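Local atomic coordinates of CYTH domain-containing protein (Pyrococcus horikoshii, PDB entry 2DC4), a protein that is of unknown function but belongs to the CYTH family, whose members fold as a tunnel-like beta barrel and probably act on triphosphate compounds with divalent metals. Residues K24-E29 with R102-L107; V34-P39 with F92-V97; L43-K48 with T58-L63; N108-E113 with I126-S131. One frame throughout, in Å; residues are numbered along the deposited sequence.

Interaction 1: K24-E29 with R102-L107; sequences KFFGIE and RWIYKL
Ile-28 lies alongside the indole of Trp-103 and makes a CH-pi contact, its CG1 3.7 Å from the centroid of the five-membered ring and 13° off the normal. Its CG1 is anti to the carbonyl carbon (chi1 -64°), which carries CD1 over the same face, 3.4 Å from NE1 of Trp-103. Phe-25 extends this tight patch: its CE1 meets CD1 of Trp-103 rim to rim at 3.7 Å, while its CD1 sits over one face of Tyr-105, 3.6 Å from CE1 of that ring. The Phe-25 and Tyr-105 planes are 57° apart, an oblique meeting within a three-ring aromatic cluster.

Six backbone hydrogen bonds join the antiparallel strands. A classic beta bulge interrupts their register, Phe-26 and Gly-27 both facing Ile-104: Phe-26 N donates to Ile-104 O at 2.8 Å, and Ile-104 N to Gly-27 O. At the backbone angles of Gly-27 a CB would jam against Phe-26 O, which calls for glycine.

The other face is looser, with Lys-24 and Phe-26 exposed to solvent where Tyr-105 is buried. Phe-26 and Ile-104 lie side by side, CB to CG2 3.9 Å, and CD1 of Ile-104 touches CD of Glu-29 at 3.7 Å. A water donates to OE1 of Glu-29 and accepts from NH1 of Arg-102. Gln-31 also bonds Glu-29 OE1, and Asn-115 takes Arg-102 NE.

Helix 11-21 covers the aromatic side through Lys-15 and Ile-18, with Phe-11 edge-to-face on Trp-103. Strand 110-117 flanks segment 102-107, and from strand 42-49 Ile-49 and Arg-47 touch Glu-29 and Arg-102.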
# COMPACT_ATOMS: atom_id res chain seq x y z
N LYS A 24 -21.28 17.93 -14.97
CA LYS A 24 -21.63 16.53 -15.18
C LYS A 24 -21.49 15.70 -13.91
O LYS A 24 -20.42 15.63 -13.32
CB LYS A 24 -20.74 15.96 -16.29
CG LYS A 24 -20.86 14.47 -16.53
CD LYS A 24 -20.12 14.07 -17.80
CE LYS A 24 -18.63 14.45 -17.77
NZ LYS A 24 -17.77 13.41 -17.13
N PHE A 25 -22.59 15.06 -13.50
CA PHE A 25 -22.56 14.23 -12.30
C PHE A 25 -21.78 12.95 -12.58
O PHE A 25 -22.10 12.20 -13.51
CB PHE A 25 -23.98 13.87 -11.86
CG PHE A 25 -24.03 12.98 -10.64
CD1 PHE A 25 -23.55 13.43 -9.42
CD2 PHE A 25 -24.55 11.69 -10.73
CE1 PHE A 25 -23.59 12.61 -8.29
CE2 PHE A 25 -24.59 10.86 -9.61
CZ PHE A 25 -24.11 11.32 -8.39
N PHE A 26 -20.74 12.71 -11.79
CA PHE A 26 -19.90 11.53 -11.96
C PHE A 26 -20.35 10.38 -11.08
O PHE A 26 -20.42 9.23 -11.53
CB PHE A 26 -18.45 11.88 -11.64
CG PHE A 26 -17.53 10.70 -11.67
CD1 PHE A 26 -17.14 10.13 -12.88
CD2 PHE A 26 -17.09 10.13 -10.48
CE1 PHE A 26 -16.33 9.00 -12.90
CE2 PHE A 26 -16.28 9.00 -10.49
CZ PHE A 26 -15.90 8.43 -11.71
N GLY A 27 -20.64 10.68 -9.82
CA GLY A 27 -21.08 9.66 -8.89
C GLY A 27 -20.95 10.07 -7.44
O GLY A 27 -20.44 11.15 -7.13
N ILE A 28 -21.42 9.21 -6.54
CA ILE A 28 -21.35 9.45 -5.11
C ILE A 28 -20.39 8.43 -4.50
O ILE A 28 -20.42 7.26 -4.88
CB ILE A 28 -22.73 9.25 -4.44
CG1 ILE A 28 -23.72 10.30 -4.96
CG2 ILE A 28 -22.60 9.35 -2.92
CD1 ILE A 28 -25.15 10.07 -4.50
N GLU A 29 -19.53 8.89 -3.60
CA GLU A 29 -18.58 7.99 -2.93
C GLU A 29 -18.76 8.09 -1.42
O GLU A 29 -18.68 9.17 -0.85
CB GLU A 29 -17.13 8.35 -3.29
CG GLU A 29 -16.76 8.08 -4.75
CD GLU A 29 -15.30 8.36 -5.06
OE1 GLU A 29 -14.59 8.93 -4.20
OE2 GLU A 29 -14.85 8.01 -6.18
N ARG A 102 -19.52 11.84 -0.57
CA ARG A 102 -19.09 12.81 -1.57
C ARG A 102 -19.81 12.72 -2.91
O ARG A 102 -19.91 11.65 -3.51
CB ARG A 102 -17.58 12.67 -1.80
CG ARG A 102 -17.01 13.54 -2.91
CD ARG A 102 -15.50 13.34 -3.04
NE ARG A 102 -14.78 13.92 -1.90
CZ ARG A 102 -13.47 13.80 -1.70
NH1 ARG A 102 -12.72 13.12 -2.55
NH2 ARG A 102 -12.91 14.37 -0.64
N TRP A 103 -20.32 13.87 -3.37
CA TRP A 103 -21.00 14.00 -4.65
C TRP A 103 -19.96 14.62 -5.58
O TRP A 103 -19.46 15.71 -5.32
CB TRP A 103 -22.19 14.95 -4.53
CG TRP A 103 -23.46 14.29 -4.12
CD1 TRP A 103 -24.52 13.99 -4.93
CD2 TRP A 103 -23.82 13.85 -2.82
NE1 TRP A 103 -25.52 13.40 -4.21
CE2 TRP A 103 -25.11 13.30 -2.90
CE3 TRP A 103 -23.17 13.88 -1.57
CZ2 TRP A 103 -25.78 12.77 -1.79
CZ3 TRP A 103 -23.84 13.35 -0.47
CH2 TRP A 103 -25.13 12.81 -0.59
N ILE A 104 -19.62 13.91 -6.65
CA ILE A 104 -18.61 14.39 -7.59
C ILE A 104 -19.24 14.86 -8.90
O ILE A 104 -20.04 14.15 -9.50
CB ILE A 104 -17.58 13.28 -7.91
CG1 ILE A 104 -16.97 12.75 -6.61
CG2 ILE A 104 -16.49 13.81 -8.85
CD1 ILE A 104 -16.07 11.53 -6.79
N TYR A 105 -18.88 16.07 -9.31
CA TYR A 105 -19.36 16.66 -10.57
C TYR A 105 -18.14 17.15 -11.33
O TYR A 105 -17.14 17.53 -10.73
CB TYR A 105 -20.28 17.85 -10.31
CG TYR A 105 -21.58 17.51 -9.65
CD1 TYR A 105 -22.74 17.30 -10.40
CD2 TYR A 105 -21.67 17.42 -8.26
CE1 TYR A 105 -23.96 17.01 -9.78
CE2 TYR A 105 -22.87 17.14 -7.63
CZ TYR A 105 -24.01 16.94 -8.39
OH TYR A 105 -25.21 16.71 -7.75
N LYS A 106 -18.20 17.14 -12.66
CA LYS A 106 -17.08 17.58 -13.47
C LYS A 106 -17.51 18.63 -14.49
O LYS A 106 -18.59 18.54 -15.07
CB LYS A 106 -16.44 16.39 -14.19
CG LYS A 106 -15.92 15.31 -13.25
CD LYS A 106 -14.41 15.39 -13.08
CE LYS A 106 -13.69 14.88 -14.33
NZ LYS A 106 -12.21 14.95 -14.20
N LEU A 107 -16.64 19.61 -14.70
CA LEU A 107 -16.89 20.69 -15.66
C LEU A 107 -15.52 21.09 -16.22
O LEU A 107 -14.76 21.82 -15.58
CB LEU A 107 -17.55 21.87 -14.96
CG LEU A 107 -18.10 22.98 -15.87
CD1 LEU A 107 -19.18 22.40 -16.77
CD2 LEU A 107 -18.66 24.10 -15.02
O HOH W 1 -13.11 11.44 -4.78

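Interaction 2: V34-P39 with F92-V97; sequences VYFELP and FKVQGV
Phe-36 and Phe-92 set their side chains at about a right angle where strand 24-36 of the CYTH barrel meets the loop leading into strand 94-107, its antiparallel partner, near a beta bulge. CD1 of Phe-36 meets CB of Phe-92 at 3.8 Å, so the contact runs from one ring to the stem of the other. With CG anti to the carbonyl carbon (chi1 -74°), the Phe-36 ring also brings CE1 against CG2 of Val-94, 3.8 Å away. Val-34 meets Val-94 and Val-97 through its methyls, and helix 80-89 packs here, its Ile-84 touching Val-34 and Phe-36. Phe-92 turns its own ring to Leu-38, whose CD2 reaches CE1 of Phe-92 at 3.4 Å, obliquely to the ring, while the carbonyl O of Glu-37 lies at the ring edge. Beyond these two residues comes the dimer interface: Leu-38 packs on Leu-90 and Phe-92 on Phe-92 of the second subunit.

On the other face the Tyr-35 ring and the Gln-95 amide are turned 42° against each other, OE1 of Gln-95 standing 3.6 Å from CB of Tyr-35. The tyrosine hydroxyl leads away to Arg-45.

The bulge sets Gln-95 and Gly-96 against Tyr-35: Tyr-35 N donates to Gly-96 O, and Gln-95 N donates to Tyr-35 O, 2.7 Å away. That donor stands 40° out of the carbonyl plane, off either lone pair. Glu-37 N donates to Lys-93 O. Beside it, one water donates to Glu-37 O at 2.6 Å and accepts from Lys-93 N at 2.9 Å.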
# COMPACT_ATOMS: atom_id res chain seq x y z
N VAL A 34 -8.87 6.77 7.42
CA VAL A 34 -8.19 6.61 8.69
C VAL A 34 -6.85 7.35 8.55
O VAL A 34 -5.99 6.95 7.76
CB VAL A 34 -7.95 5.13 9.04
CG1 VAL A 34 -7.09 5.01 10.28
CG2 VAL A 34 -9.28 4.43 9.25
N TYR A 35 -6.71 8.44 9.29
CA TYR A 35 -5.49 9.25 9.23
C TYR A 35 -4.44 8.84 10.24
O TYR A 35 -4.77 8.42 11.35
CB TYR A 35 -5.81 10.73 9.46
CG TYR A 35 -6.41 11.43 8.27
CD1 TYR A 35 -7.76 11.27 7.95
CD2 TYR A 35 -5.63 12.26 7.46
CE1 TYR A 35 -8.32 11.93 6.85
CE2 TYR A 35 -6.18 12.92 6.36
CZ TYR A 35 -7.52 12.75 6.07
OH TYR A 35 -8.06 13.40 4.98
N PHE A 36 -3.18 8.98 9.84
CA PHE A 36 -2.05 8.65 10.69
C PHE A 36 -1.23 9.92 10.88
O PHE A 36 -0.92 10.62 9.92
CB PHE A 36 -1.21 7.56 10.04
CG PHE A 36 -1.84 6.20 10.11
CD1 PHE A 36 -1.72 5.43 11.26
CD2 PHE A 36 -2.60 5.72 9.05
CE1 PHE A 36 -2.35 4.19 11.36
CE2 PHE A 36 -3.24 4.49 9.14
CZ PHE A 36 -3.12 3.72 10.29
N GLU A 37 -0.88 10.20 12.13
CA GLU A 37 -0.13 11.41 12.45
C GLU A 37 1.30 11.46 11.93
O GLU A 37 2.13 10.59 12.22
CB GLU A 37 -0.14 11.63 13.97
CG GLU A 37 0.65 12.85 14.42
CD GLU A 37 0.29 13.28 15.83
OE1 GLU A 37 0.19 12.41 16.72
OE2 GLU A 37 0.13 14.50 16.05
N LEU A 38 1.57 12.49 11.14
CA LEU A 38 2.89 12.71 10.57
C LEU A 38 3.31 14.11 10.97
O LEU A 38 2.48 14.92 11.38
CB LEU A 38 2.84 12.65 9.04
CG LEU A 38 2.54 11.32 8.36
CD1 LEU A 38 2.62 11.50 6.85
CD2 LEU A 38 3.53 10.27 8.83
N PRO A 39 4.61 14.41 10.88
CA PRO A 39 5.04 15.76 11.26
C PRO A 39 4.51 16.76 10.24
O PRO A 39 4.34 16.42 9.07
CB PRO A 39 6.57 15.65 11.24
CG PRO A 39 6.81 14.64 10.16
CD PRO A 39 5.76 13.59 10.46
N PHE A 92 3.23 4.27 13.48
CA PHE A 92 2.38 5.44 13.28
C PHE A 92 1.13 5.35 14.14
O PHE A 92 0.58 4.27 14.36
CB PHE A 92 2.00 5.56 11.80
CG PHE A 92 3.17 5.84 10.90
CD1 PHE A 92 3.74 7.11 10.87
CD2 PHE A 92 3.72 4.84 10.11
CE1 PHE A 92 4.85 7.37 10.06
CE2 PHE A 92 4.82 5.09 9.30
CZ PHE A 92 5.39 6.36 9.28
N LYS A 93 0.68 6.50 14.64
CA LYS A 93 -0.50 6.56 15.49
C LYS A 93 -1.70 7.09 14.72
O LYS A 93 -1.58 7.99 13.89
CB LYS A 93 -0.23 7.48 16.69
CG LYS A 93 0.97 7.08 17.54
CD LYS A 93 0.67 5.84 18.37
CE LYS A 93 1.81 5.54 19.34
NZ LYS A 93 1.51 4.40 20.24
N VAL A 94 -2.87 6.52 14.99
CA VAL A 94 -4.09 6.96 14.33
C VAL A 94 -4.44 8.36 14.82
O VAL A 94 -4.59 8.59 16.02
CB VAL A 94 -5.28 6.01 14.61
CG1 VAL A 94 -6.56 6.60 14.02
CG2 VAL A 94 -5.02 4.64 14.01
N GLN A 95 -4.58 9.27 13.87
CA GLN A 95 -4.89 10.67 14.15
C GLN A 95 -6.40 10.89 14.26
O GLN A 95 -6.86 11.76 15.00
CB GLN A 95 -4.29 11.51 13.02
CG GLN A 95 -4.39 13.01 13.18
CD GLN A 95 -3.68 13.73 12.05
OE1 GLN A 95 -3.97 13.50 10.87
NE2 GLN A 95 -2.74 14.60 12.39
N GLY A 96 -7.16 10.09 13.52
CA GLY A 96 -8.60 10.21 13.55
C GLY A 96 -9.22 9.53 12.35
O GLY A 96 -8.51 8.99 11.50
N VAL A 97 -10.55 9.55 12.27
CA VAL A 97 -11.25 8.93 11.17
C VAL A 97 -12.27 9.89 10.59
O VAL A 97 -13.13 10.40 11.32
CB VAL A 97 -12.00 7.66 11.62
CG1 VAL A 97 -12.75 7.04 10.44
CG2 VAL A 97 -11.01 6.66 12.21
O HOH W 2 -2.27 12.60 8.72
O HOH W 3 2.43 8.79 14.10
O HOH W 4 -0.57 14.22 10.20

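Interaction 3: L43-K48 with T58-L63; sequences LLRVRK and TYKEIL
Leu-43 and Lys-60 pair by backbone hydrogen bonds, Leu-43 N to Lys-60 O at 2.7 Å and Lys-60 N to Leu-43 O at 2.9 Å. Arg-45 and Thr-58 repeat the exchange two residues further along this antiparallel hairpin of strands 42-49 and 54-62. Leu-44 and Tyr-59, between them, form the non-hydrogen-bonded pair, with CA-H...O contacts from Tyr-59 CA to Leu-43 O and from Leu-44 CA to Thr-58 O.

Apolar packing is modest: CD1 of Leu-43 touches CD1 of Ile-62 at 4.1 Å and lies as far from CB of Lys-60. On the other face, CD1 of Leu-44 rests 3.5 Å from Thr-58 O, and both Leu-44 and Tyr-59 pack on Leu-86 of the second subunit.

Polar groups gather on the face of Arg-45, Thr-58 and Lys-60. Extended beyond CG, Lys-60 brings CE to 3.9 Å from NH2 of Arg-45 and NZ to 4.0 Å from that same NH2. Arg-47 places its NH2 3.2 Å above the centre of the Arg-45 guanidinium plane. Arg-45 has Tyr-35 as its polar partner, Asp-33 forms a salt bridge with Arg-47, and Lys-60 makes a cation-pi contact with Phe-70 and long, weak ion pairs with Glu-2 and Glu-72.

Three cationic side chains converging inside a barrel of this family are consistent with a basic lining made for an anionic, probably polyphosphate, ligand, as in CYTH relatives.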
# COMPACT_ATOMS: atom_id res chain seq x y z
N LEU A 43 0.51 14.62 5.54
CA LEU A 43 -0.70 13.86 5.84
C LEU A 43 -0.58 12.44 5.31
O LEU A 43 0.05 12.21 4.28
CB LEU A 43 -1.92 14.51 5.18
CG LEU A 43 -2.32 15.93 5.58
CD1 LEU A 43 -3.37 16.45 4.60
CD2 LEU A 43 -2.85 15.93 7.00
N LEU A 44 -1.19 11.49 6.01
CA LEU A 44 -1.18 10.09 5.59
C LEU A 44 -2.51 9.47 5.97
O LEU A 44 -2.94 9.57 7.12
CB LEU A 44 -0.05 9.31 6.26
CG LEU A 44 0.02 7.81 5.93
CD1 LEU A 44 0.25 7.61 4.44
CD2 LEU A 44 1.14 7.16 6.73
N ARG A 45 -3.16 8.82 5.02
CA ARG A 45 -4.43 8.18 5.34
C ARG A 45 -4.68 6.97 4.47
O ARG A 45 -4.10 6.82 3.39
CB ARG A 45 -5.59 9.17 5.14
CG ARG A 45 -5.87 9.44 3.68
CD ARG A 45 -6.97 10.46 3.44
NE ARG A 45 -7.14 10.67 2.01
CZ ARG A 45 -7.36 11.86 1.45
NH1 ARG A 45 -7.43 12.95 2.20
NH2 ARG A 45 -7.48 11.95 0.13
N VAL A 46 -5.55 6.10 4.96
CA VAL A 46 -5.97 4.92 4.24
C VAL A 46 -7.45 5.16 4.02
O VAL A 46 -8.22 5.32 4.97
CB VAL A 46 -5.79 3.63 5.05
CG1 VAL A 46 -6.46 2.47 4.32
CG2 VAL A 46 -4.32 3.35 5.27
N ARG A 47 -7.86 5.20 2.75
CA ARG A 47 -9.26 5.44 2.41
C ARG A 47 -9.98 4.20 1.90
O ARG A 47 -9.43 3.43 1.11
CB ARG A 47 -9.37 6.54 1.35
CG ARG A 47 -10.74 6.63 0.69
CD ARG A 47 -10.88 7.87 -0.18
NE ARG A 47 -10.78 9.09 0.61
CZ ARG A 47 -10.64 10.31 0.09
NH1 ARG A 47 -10.58 10.48 -1.22
NH2 ARG A 47 -10.55 11.37 0.89
N LYS A 48 -11.21 4.04 2.37
CA LYS A 48 -12.10 2.96 1.94
C LYS A 48 -13.34 3.62 1.34
O LYS A 48 -13.94 4.50 1.96
CB LYS A 48 -12.52 2.09 3.12
CG LYS A 48 -11.43 1.20 3.66
CD LYS A 48 -11.90 0.38 4.86
CE LYS A 48 -12.04 1.24 6.11
NZ LYS A 48 -12.38 0.42 7.31
N THR A 58 -3.04 7.23 0.73
CA THR A 58 -2.76 8.56 0.22
C THR A 58 -1.83 9.35 1.14
O THR A 58 -2.00 9.37 2.36
CB THR A 58 -4.04 9.39 0.04
OG1 THR A 58 -4.61 9.66 1.33
CG2 THR A 58 -5.06 8.66 -0.82
N TYR A 59 -0.83 9.98 0.53
CA TYR A 59 0.15 10.79 1.23
C TYR A 59 0.05 12.19 0.64
O TYR A 59 -0.04 12.35 -0.57
CB TYR A 59 1.56 10.25 0.99
CG TYR A 59 2.68 11.17 1.46
CD1 TYR A 59 3.14 11.13 2.77
CD2 TYR A 59 3.28 12.06 0.58
CE1 TYR A 59 4.18 11.96 3.20
CE2 TYR A 59 4.31 12.90 0.99
CZ TYR A 59 4.76 12.85 2.30
OH TYR A 59 5.80 13.66 2.71
N LYS A 60 0.06 13.20 1.51
CA LYS A 60 -0.00 14.57 1.04
C LYS A 60 0.95 15.46 1.81
O LYS A 60 1.24 15.24 2.98
CB LYS A 60 -1.41 15.15 1.20
CG LYS A 60 -2.46 14.55 0.28
CD LYS A 60 -3.75 15.36 0.37
CE LYS A 60 -4.83 14.79 -0.54
NZ LYS A 60 -6.08 15.60 -0.51
N GLU A 61 1.45 16.47 1.11
CA GLU A 61 2.34 17.45 1.71
C GLU A 61 1.76 18.82 1.37
O GLU A 61 1.62 19.15 0.20
CB GLU A 61 3.75 17.32 1.15
CG GLU A 61 4.67 18.45 1.57
CD GLU A 61 6.12 18.17 1.25
OE1 GLU A 61 6.43 17.88 0.07
OE2 GLU A 61 6.96 18.25 2.17
N ILE A 62 1.41 19.58 2.40
CA ILE A 62 0.87 20.93 2.21
C ILE A 62 2.00 21.80 1.68
O ILE A 62 3.09 21.80 2.24
CB ILE A 62 0.39 21.54 3.54
CG1 ILE A 62 -0.43 20.53 4.34
CG2 ILE A 62 -0.43 22.80 3.25
CD1 ILE A 62 -1.62 19.97 3.62
N LEU A 63 1.73 22.56 0.62
CA LEU A 63 2.76 23.40 0.03
C LEU A 63 2.56 24.90 0.28
O LEU A 63 3.47 25.69 0.01
CB LEU A 63 2.83 23.14 -1.48
CG LEU A 63 2.99 21.68 -1.90
CD1 LEU A 63 3.00 21.58 -3.42
CD2 LEU A 63 4.27 21.10 -1.31

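Interaction 4: N108-E113 with I126-S131; sequences NNVTFE and IEVITS
The hairpin of strands 110-117 and 121-128 brings Thr-111 opposite Glu-127 in a hydrogen-bonded antiparallel pair: Thr-111 N donates to Glu-127 O at 2.8 Å, and Glu-127 N returns a bond to Thr-111 O at 2.9 Å. Further along, Ile-129 N reaches Asn-109 O at 3.2 Å. Val-110 with Val-128 and Phe-112 with Ile-126 are the non-hydrogen-bonded pairs on either side.

Their side chains share one face. CG1 of Val-110 meets CG2 of Ile-126 at 3.8 Å and also stands over one face of the Phe-112 ring, offset toward its rim. CD2 of Phe-112 approaches CG1 of Ile-126 more loosely, at 4.3 Å. Helix 133-146 covers this side, with Ile-139 on Val-110, Ile-140 on Val-128 and Val-143 on Phe-112.

The opposite face, away from that helix, probably lines the barrel interior and is acidic. Glu-113 and Glu-127 bring OE1 and OE2 respectively to 2.7 Å, their carboxylate planes turned 74° apart; a water donates to OE1 of Glu-127 and weakly to OE2 of Glu-113. Glu-4 comes close to Glu-127, and Arg-102 makes a long, weak ion pair with Glu-113. In CYTH relatives such carboxylates in the tunnel bind divalent metals, so a similar role here is possible.

At the open end of the hairpin, Asn-109 holds CG between its backbone N and carbonyl carbon (chi1 62°), which lays the amide alongside Val-128, ND2 3.2 Å from CG2. Thr-130 OG1 donates to Ile-129 O, approaching from above the carbonyl plane.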
# COMPACT_ATOMS: atom_id res chain seq x y z
N ASN A 108 -15.22 20.60 -17.42
CA ASN A 108 -13.94 20.89 -18.04
C ASN A 108 -12.80 20.42 -17.13
O ASN A 108 -12.78 19.26 -16.70
CB ASN A 108 -13.81 22.38 -18.33
CG ASN A 108 -14.93 22.90 -19.21
OD1 ASN A 108 -15.22 22.32 -20.26
ND2 ASN A 108 -15.56 23.99 -18.80
N ASN A 109 -11.87 21.31 -16.82
CA ASN A 109 -10.73 20.97 -15.98
C ASN A 109 -11.02 21.20 -14.50
O ASN A 109 -10.11 21.17 -13.67
CB ASN A 109 -9.51 21.77 -16.41
CG ASN A 109 -9.71 23.26 -16.26
OD1 ASN A 109 -10.82 23.78 -16.47
ND2 ASN A 109 -8.65 23.97 -15.89
N VAL A 110 -12.28 21.43 -14.17
CA VAL A 110 -12.68 21.66 -12.79
C VAL A 110 -13.48 20.49 -12.24
O VAL A 110 -14.32 19.93 -12.94
CB VAL A 110 -13.54 22.94 -12.66
CG1 VAL A 110 -14.16 23.04 -11.26
CG2 VAL A 110 -12.68 24.17 -12.93
N THR A 111 -13.20 20.13 -11.00
CA THR A 111 -13.90 19.05 -10.34
C THR A 111 -14.54 19.61 -9.08
O THR A 111 -13.90 20.33 -8.31
CB THR A 111 -12.95 17.90 -9.95
OG1 THR A 111 -12.35 17.36 -11.13
CG2 THR A 111 -13.71 16.80 -9.21
N PHE A 112 -15.82 19.30 -8.90
CA PHE A 112 -16.54 19.74 -7.72
C PHE A 112 -16.72 18.54 -6.82
O PHE A 112 -17.20 17.49 -7.26
CB PHE A 112 -17.93 20.27 -8.10
CG PHE A 112 -17.91 21.42 -9.06
CD1 PHE A 112 -17.96 21.20 -10.43
CD2 PHE A 112 -17.82 22.73 -8.59
CE1 PHE A 112 -17.93 22.26 -11.33
CE2 PHE A 112 -17.79 23.80 -9.48
CZ PHE A 112 -17.84 23.57 -10.85
N GLU A 113 -16.32 18.66 -5.56
CA GLU A 113 -16.50 17.57 -4.62
C GLU A 113 -17.37 18.14 -3.51
O GLU A 113 -16.90 18.92 -2.68
CB GLU A 113 -15.16 17.10 -4.04
CG GLU A 113 -14.13 16.70 -5.10
CD GLU A 113 -12.88 16.08 -4.51
OE1 GLU A 113 -12.37 16.60 -3.50
OE2 GLU A 113 -12.39 15.08 -5.08
N ILE A 126 -13.48 22.83 -4.59
CA ILE A 126 -13.41 23.11 -6.02
C ILE A 126 -11.95 22.88 -6.38
O ILE A 126 -11.06 23.57 -5.88
CB ILE A 126 -13.82 24.56 -6.35
CG1 ILE A 126 -15.23 24.85 -5.84
CG2 ILE A 126 -13.75 24.78 -7.87
CD1 ILE A 126 -15.76 26.24 -6.22
N GLU A 127 -11.73 21.90 -7.24
CA GLU A 127 -10.39 21.49 -7.64
C GLU A 127 -10.14 21.76 -9.13
O GLU A 127 -11.02 21.61 -9.97
CB GLU A 127 -10.23 20.00 -7.35
CG GLU A 127 -9.93 19.72 -5.88
CD GLU A 127 -9.73 18.24 -5.67
OE1 GLU A 127 -9.08 17.61 -6.50
OE2 GLU A 127 -10.24 17.71 -4.68
N VAL A 128 -8.92 22.13 -9.48
CA VAL A 128 -8.59 22.37 -10.87
C VAL A 128 -7.26 21.72 -11.21
O VAL A 128 -6.40 21.57 -10.34
CB VAL A 128 -8.52 23.89 -11.19
CG1 VAL A 128 -7.39 24.52 -10.41
CG2 VAL A 128 -8.33 24.11 -12.68
N ILE A 129 -7.10 21.32 -12.46
CA ILE A 129 -5.86 20.71 -12.92
C ILE A 129 -5.13 21.77 -13.74
O ILE A 129 -5.66 22.26 -14.73
CB ILE A 129 -6.14 19.48 -13.80
CG1 ILE A 129 -6.93 18.44 -13.01
CG2 ILE A 129 -4.82 18.89 -14.29
CD1 ILE A 129 -7.36 17.24 -13.83
N THR A 130 -3.92 22.13 -13.32
CA THR A 130 -3.14 23.14 -14.03
C THR A 130 -1.65 23.07 -13.69
O THR A 130 -1.27 22.65 -12.60
CB THR A 130 -3.65 24.57 -13.69
OG1 THR A 130 -5.01 24.70 -14.13
CG2 THR A 130 -2.81 25.63 -14.38
N SER A 131 -0.82 23.47 -14.65
CA SER A 131 0.63 23.46 -14.44
C SER A 131 1.03 24.74 -13.72
O SER A 131 2.10 24.81 -13.11
CB SER A 131 1.36 23.39 -15.79
OG SER A 131 1.06 22.18 -16.47
O HOH W 5 -10.50 15.06 -7.94

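How the interactions relate
All four contacts are strand pairings of one closed antiparallel barrel. Interactions 1 and 2 join the same two strands, 24-36 and 94-107, at opposite ends, their centres 27 Å apart. Interaction 4 lies beside interaction 1, centres 12 Å apart, and is tied to it by a probable hydrogen bond from Phe-112 N to Tyr-105 O. Interactions 2 and 3 are similarly close, centres 10 Å apart, with a probable hydrogen bond from Phe-36 N to Leu-44 O; both touch the second subunit. Elsewhere on the same barrel, interaction 3 gathers basic side chains and interaction 4 acidic ones, centres 19 Å and nearest atoms about 6 Å apart, consistent with a tunnel for an anionic ligand and metals.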